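Guanine deaminase (Escherichia coli, PDB 6OHB) catalyses the zinc-dependent hydrolytic deamination of guanine to xanthine and ammonia in purine breakdown. Local coordinates at residues H6-T19 and A31-Q44. Numbering follows the deposited sequence.
Sequences HTLKAVRGSFIDVT and ALRFIEDGLLLIKQ
Two antiparallel strand pairs of the small beta domain meet here at a shared corner: 8-12 with 38-43, and 14-18 with 32-35. Lys9 and Ile42, then Val11 and Leu40, form hydrogen-bonded pairs; Lys9 N to Ile42 O is 2.9 Å. Gly13 and Gly38 continue this pattern up to the bend. The register then slips by one residue, a beta bulge, and Phe15 pairs with Ile35. At the bulge itself, Ser14 OG donates to a lone pair of Glu36 O at 2.6 Å. The Phe15 ring fills the inside of the corner. Its edge meets Gly38 O, with CE1 3.4 Å away, and its CZ lies 3.7 Å from Leu40 CB. Gly38, without a side chain, lets the ring lie close to its backbone. Phe50 and Phe380 also meet the ring edge-to-face. Arg33 grips Asp17 side-on: NE reaches OD1 at 3.0 Å and NH2 reaches OD2 at 2.7 Å. Both oxygens use syn lone pairs, and the two flat groups are nearly coplanar, 3° apart. A bend at chi3 (49°) turns the guanidinium to this position, with Thr19 CG2 over one face. Phe380 N also hydrogen-bonds to Asp17 OD2. A leucine in place of Arg33 would probably leave the Asp17 carboxylate without its charged mate. Outside the corner, Arg12 NE bridges to Asp37 OD1 at 3.3 Å. The bent hairpin forms part of the beta-sandwich domain that flanks the TIM barrel, as in other amidohydrolases.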
loop_
_atom_site.group_PDB
_atom_site.type_symbol
_atom_site.label_atom_id
_atom_site.label_comp_id
_atom_site.label_asym_id
_atom_site.label_seq_id
_atom_site.Cartn_x
_atom_site.Cartn_y
_atom_site.Cartn_z
ATOM N N HIS A 6 -43.952 -5.852 10.332
ATOM C CA HIS A 6 -42.579 -6.109 9.925
ATOM C C HIS A 6 -41.856 -6.973 10.956
ATOM O O HIS A 6 -42.336 -7.205 12.068
ATOM C CB HIS A 6 -41.832 -4.791 9.707
ATOM C CG HIS A 6 -42.222 -4.078 8.451
ATOM N ND1 HIS A 6 -41.381 -3.979 7.361
ATOM C CD2 HIS A 6 -43.360 -3.430 8.109
ATOM C CE1 HIS A 6 -41.985 -3.299 6.403
ATOM N NE2 HIS A 6 -43.188 -2.955 6.830
ATOM N N THR A 7 -40.668 -7.435 10.574
ATOM C CA THR A 7 -39.931 -8.451 11.309
ATOM C C THR A 7 -38.545 -7.949 11.702
ATOM O O THR A 7 -38.023 -6.985 11.138
ATOM C CB THR A 7 -39.793 -9.721 10.468
ATOM O OG1 THR A 7 -39.026 -10.694 11.187
ATOM C CG2 THR A 7 -39.099 -9.385 9.157
ATOM N N LEU A 8 -37.939 -8.648 12.657
ATOM C CA LEU A 8 -36.658 -8.282 13.243
ATOM C C LEU A 8 -35.521 -9.143 12.687
ATOM O O LEU A 8 -35.730 -10.262 12.210
ATOM C CB LEU A 8 -36.722 -8.435 14.766
ATOM C CG LEU A 8 -36.145 -7.357 15.681
ATOM C CD1 LEU A 8 -36.339 -5.975 15.094
ATOM C CD2 LEU A 8 -36.812 -7.439 17.045
ATOM N N LYS A 9 -34.306 -8.592 12.749
ATOM C CA LYS A 9 -33.073 -9.351 12.561
ATOM C C LYS A 9 -32.154 -9.067 13.738
ATOM O O LYS A 9 -32.111 -7.937 14.233
ATOM C CB LYS A 9 -32.344 -8.997 11.253
ATOM C CG LYS A 9 -33.107 -9.328 9.987
ATOM C CD LYS A 9 -32.246 -9.087 8.751
ATOM C CE LYS A 9 -33.102 -8.953 7.501
ATOM N NZ LYS A 9 -32.284 -8.909 6.261
ATOM N N ALA A 10 -31.411 -10.086 14.170
ATOM C CA ALA A 10 -30.511 -9.990 15.313
ATOM C C ALA A 10 -29.088 -10.320 14.885
ATOM O O ALA A 10 -28.844 -11.378 14.295
ATOM C CB ALA A 10 -30.949 -10.933 16.437
ATOM N N VAL A 11 -28.150 -9.432 15.208
ATOM C CA VAL A 11 -26.744 -9.591 14.859
ATOM C C VAL A 11 -25.925 -9.461 16.137
ATOM O O VAL A 11 -25.989 -8.433 16.819
ATOM C CB VAL A 11 -26.284 -8.552 13.821
ATOM C CG1 VAL A 11 -24.783 -8.643 13.616
ATOM C CG2 VAL A 11 -27.026 -8.739 12.498
ATOM N N ARG A 12 -25.141 -10.484 16.452
ATOM C CA ARG A 12 -24.346 -10.504 17.669
ATOM C C ARG A 12 -22.857 -10.408 17.345
ATOM O O ARG A 12 -22.393 -10.963 16.343
ATOM C CB ARG A 12 -24.629 -11.781 18.462
ATOM C CG ARG A 12 -23.965 -11.807 19.811
ATOM C CD ARG A 12 -24.246 -13.096 20.551
ATOM N NE ARG A 12 -23.599 -13.080 21.855
ATOM C CZ ARG A 12 -23.738 -14.038 22.761
ATOM N NH1 ARG A 12 -24.507 -15.090 22.501
ATOM N NH2 ARG A 12 -23.111 -13.943 23.927
ATOM N N GLY A 13 -22.108 -9.715 18.193
ATOM C CA GLY A 13 -20.662 -9.731 18.035
ATOM C C GLY A 13 -20.028 -8.535 18.722
ATOM O O GLY A 13 -20.622 -7.922 19.597
ATOM N N SER A 14 -18.809 -8.229 18.298
ATOM C CA SER A 14 -18.072 -7.078 18.793
ATOM C C SER A 14 -18.330 -5.899 17.864
ATOM O O SER A 14 -18.329 -6.062 16.647
ATOM C CB SER A 14 -16.582 -7.395 18.862
ATOM O OG SER A 14 -16.252 -7.973 20.108
ATOM N N PHE A 15 -18.571 -4.720 18.432
ATOM C CA PHE A 15 -18.974 -3.547 17.665
ATOM C C PHE A 15 -18.078 -2.376 18.022
ATOM O O PHE A 15 -17.627 -2.248 19.165
ATOM C CB PHE A 15 -20.434 -3.134 17.951
ATOM C CG PHE A 15 -21.460 -4.120 17.485
ATOM C CD1 PHE A 15 -21.777 -5.235 18.252
ATOM C CD2 PHE A 15 -22.108 -3.934 16.281
ATOM C CE1 PHE A 15 -22.719 -6.141 17.813
ATOM C CE2 PHE A 15 -23.048 -4.835 15.838
ATOM C CZ PHE A 15 -23.355 -5.938 16.599
ATOM N N ILE A 16 -17.850 -1.502 17.047
ATOM C CA ILE A 16 -17.178 -0.236 17.330
ATOM C C ILE A 16 -17.765 0.853 16.441
ATOM O O ILE A 16 -17.967 0.641 15.242
ATOM C CB ILE A 16 -15.649 -0.353 17.154
ATOM C CG1 ILE A 16 -14.977 1.017 17.253
ATOM C CG2 ILE A 16 -15.309 -1.038 15.846
ATOM C CD1 ILE A 16 -13.510 0.934 17.616
ATOM N N ASP A 17 -18.068 2.007 17.036
ATOM C CA ASP A 17 -18.550 3.153 16.271
ATOM C C ASP A 17 -18.219 4.435 17.028
ATOM O O ASP A 17 -17.772 4.403 18.176
ATOM C CB ASP A 17 -20.057 3.043 15.959
ATOM C CG ASP A 17 -20.946 3.072 17.214
ATOM O OD1 ASP A 17 -20.473 2.765 18.334
ATOM O OD2 ASP A 17 -22.144 3.399 17.071
ATOM N N VAL A 18 -18.393 5.571 16.353
ATOM C CA VAL A 18 -18.228 6.886 16.968
ATOM C C VAL A 18 -19.618 7.479 17.159
ATOM O O VAL A 18 -20.372 7.622 16.190
ATOM C CB VAL A 18 -17.349 7.809 16.111
ATOM C CG1 VAL A 18 -17.170 9.158 16.795
ATOM C CG2 VAL A 18 -16.000 7.151 15.811
ATOM N N THR A 19 -19.958 7.838 18.400
ATOM C CA THR A 19 -21.354 8.127 18.725
ATOM C C THR A 19 -21.790 9.547 18.386
ATOM O O THR A 19 -22.987 9.837 18.475
ATOM C CB THR A 19 -21.630 7.846 20.206
ATOM O OG1 THR A 19 -20.784 8.662 21.031
ATOM C CG2 THR A 19 -21.376 6.375 20.509
ATOM N N ALA A 31 -15.814 9.982 22.159
ATOM C CA ALA A 31 -17.041 9.576 21.490
ATOM C C ALA A 31 -16.959 8.176 20.898
ATOM O O ALA A 31 -17.886 7.757 20.196
ATOM C CB ALA A 31 -17.392 10.580 20.392
ATOM N N LEU A 32 -15.875 7.449 21.148
ATOM C CA LEU A 32 -15.685 6.136 20.549
ATOM C C LEU A 32 -16.265 5.075 21.473
ATOM O O LEU A 32 -15.820 4.925 22.616
ATOM C CB LEU A 32 -14.209 5.855 20.275
ATOM C CG LEU A 32 -14.035 4.602 19.416
ATOM C CD1 LEU A 32 -13.773 4.991 17.981
ATOM C CD2 LEU A 32 -12.930 3.714 19.951
ATOM N N ARG A 33 -17.255 4.346 20.978
ATOM C CA ARG A 33 -17.906 3.279 21.715
ATOM C C ARG A 33 -17.448 1.942 21.150
ATOM O O ARG A 33 -17.569 1.694 19.940
ATOM C CB ARG A 33 -19.425 3.406 21.626
ATOM C CG ARG A 33 -20.169 2.270 22.297
ATOM C CD ARG A 33 -21.665 2.489 22.223
ATOM N NE ARG A 33 -22.094 2.833 20.872
ATOM C CZ ARG A 33 -23.339 3.161 20.549
ATOM N NH1 ARG A 33 -24.283 3.192 21.482
ATOM N NH2 ARG A 33 -23.643 3.460 19.295
ATOM N N PHE A 34 -16.925 1.093 22.030
ATOM C CA PHE A 34 -16.558 -0.280 21.718
ATOM C C PHE A 34 -17.350 -1.202 22.633
ATOM O O PHE A 34 -17.201 -1.142 23.858
ATOM C CB PHE A 34 -15.054 -0.496 21.897
ATOM C CG PHE A 34 -14.621 -1.928 21.750
ATOM C CD1 PHE A 34 -14.704 -2.569 20.525
ATOM C CD2 PHE A 34 -14.135 -2.632 22.840
ATOM C CE1 PHE A 34 -14.306 -3.887 20.388
ATOM C CE2 PHE A 34 -13.737 -3.952 22.711
ATOM C CZ PHE A 34 -13.821 -4.579 21.482
ATOM N N ILE A 35 -18.191 -2.048 22.044
ATOM C CA ILE A 35 -18.979 -3.031 22.783
ATOM C C ILE A 35 -18.456 -4.414 22.420
ATOM O O ILE A 35 -18.592 -4.852 21.274
ATOM C CB ILE A 35 -20.476 -2.919 22.465
ATOM C CG1 ILE A 35 -20.980 -1.491 22.700
ATOM C CG2 ILE A 35 -21.263 -3.928 23.290
ATOM C CD1 ILE A 35 -21.171 -1.128 24.161
ATOM N N GLU A 36 -17.882 -5.117 23.395
ATOM C CA GLU A 36 -17.219 -6.375 23.078
ATOM C C GLU A 36 -18.214 -7.519 22.894
ATOM O O GLU A 36 -18.026 -8.370 22.019
ATOM C CB GLU A 36 -16.194 -6.711 24.160
ATOM C CG GLU A 36 -15.335 -7.914 23.830
ATOM C CD GLU A 36 -15.729 -9.127 24.638
ATOM O OE1 GLU A 36 -15.576 -10.256 24.128
ATOM O OE2 GLU A 36 -16.190 -8.947 25.786
ATOM N N ASP A 37 -19.280 -7.556 23.692
ATOM C CA ASP A 37 -20.330 -8.566 23.560
ATOM C C ASP A 37 -21.643 -7.823 23.334
ATOM O O ASP A 37 -22.411 -7.565 24.266
ATOM C CB ASP A 37 -20.379 -9.472 24.787
ATOM C CG ASP A 37 -21.311 -10.661 24.603
ATOM O OD1 ASP A 37 -21.634 -10.993 23.446
ATOM O OD2 ASP A 37 -21.728 -11.257 25.623
ATOM N N GLY A 38 -21.893 -7.471 22.077
ATOM C CA GLY A 38 -23.002 -6.615 21.717
ATOM C C GLY A 38 -24.049 -7.227 20.809
ATOM O O GLY A 38 -23.832 -8.267 20.171
ATOM N N LEU A 39 -25.190 -6.544 20.736
ATOM C CA LEU A 39 -26.358 -6.971 19.986
ATOM C C LEU A 39 -26.895 -5.794 19.188
ATOM O O LEU A 39 -27.063 -4.691 19.727
ATOM C CB LEU A 39 -27.451 -7.503 20.913
ATOM C CG LEU A 39 -28.821 -7.676 20.259
ATOM C CD1 LEU A 39 -28.746 -8.756 19.192
ATOM C CD2 LEU A 39 -29.879 -8.007 21.304
ATOM N N LEU A 40 -27.166 -6.052 17.910
ATOM C CA LEU A 40 -27.732 -5.093 16.973
ATOM C C LEU A 40 -29.028 -5.683 16.441
ATOM O O LEU A 40 -29.013 -6.735 15.794
ATOM C CB LEU A 40 -26.761 -4.806 15.826
ATOM C CG LEU A 40 -27.358 -4.029 14.649
ATOM C CD1 LEU A 40 -27.647 -2.591 15.054
ATOM C CD2 LEU A 40 -26.437 -4.080 13.434
ATOM N N LEU A 41 -30.141 -5.023 16.734
ATOM C CA LEU A 41 -31.453 -5.413 16.250
ATOM C C LEU A 41 -31.872 -4.463 15.139
ATOM O O LEU A 41 -31.833 -3.237 15.318
ATOM C CB LEU A 41 -32.488 -5.389 17.377
ATOM C CG LEU A 41 -32.367 -6.498 18.417
ATOM C CD1 LEU A 41 -33.364 -6.266 19.538
ATOM C CD2 LEU A 41 -32.579 -7.855 17.764
ATOM N N ILE A 42 -32.325 -5.048 14.032
ATOM C CA ILE A 42 -32.609 -4.364 12.781
ATOM C C ILE A 42 -34.077 -4.567 12.444
ATOM O O ILE A 42 -34.584 -5.694 12.508
ATOM C CB ILE A 42 -31.726 -4.918 11.640
ATOM C CG1 ILE A 42 -30.247 -4.752 11.970
ATOM C CG2 ILE A 42 -32.090 -4.288 10.301
ATOM C CD1 ILE A 42 -29.349 -5.506 11.008
ATOM N N LYS A 43 -34.744 -3.486 12.049
ATOM C CA LYS A 43 -36.131 -3.547 11.606
ATOM C C LYS A 43 -36.348 -2.488 10.538
ATOM O O LYS A 43 -35.979 -1.325 10.738
ATOM C CB LYS A 43 -37.104 -3.327 12.774
ATOM C CG LYS A 43 -38.571 -3.459 12.381
ATOM C CD LYS A 43 -39.491 -2.699 13.329
ATOM C CE LYS A 43 -40.326 -3.646 14.179
ATOM N NZ LYS A 43 -41.487 -2.951 14.804
ATOM N N GLN A 44 -36.947 -2.890 9.417
ATOM C CA GLN A 44 -37.228 -1.988 8.302
ATOM C C GLN A 44 -35.970 -1.240 7.874
ATOM O O GLN A 44 -35.970 -0.018 7.700
ATOM C CB GLN A 44 -38.348 -1.009 8.651
ATOM C CG GLN A 44 -39.704 -1.659 8.831
ATOM C CD GLN A 44 -40.782 -0.656 9.169
ATOM O OE1 GLN A 44 -41.271 -0.613 10.299
ATOM N NE2 GLN A 44 -41.162 0.160 8.190
HETATM O O HOH W 1 -38.394 -5.635 9.001
#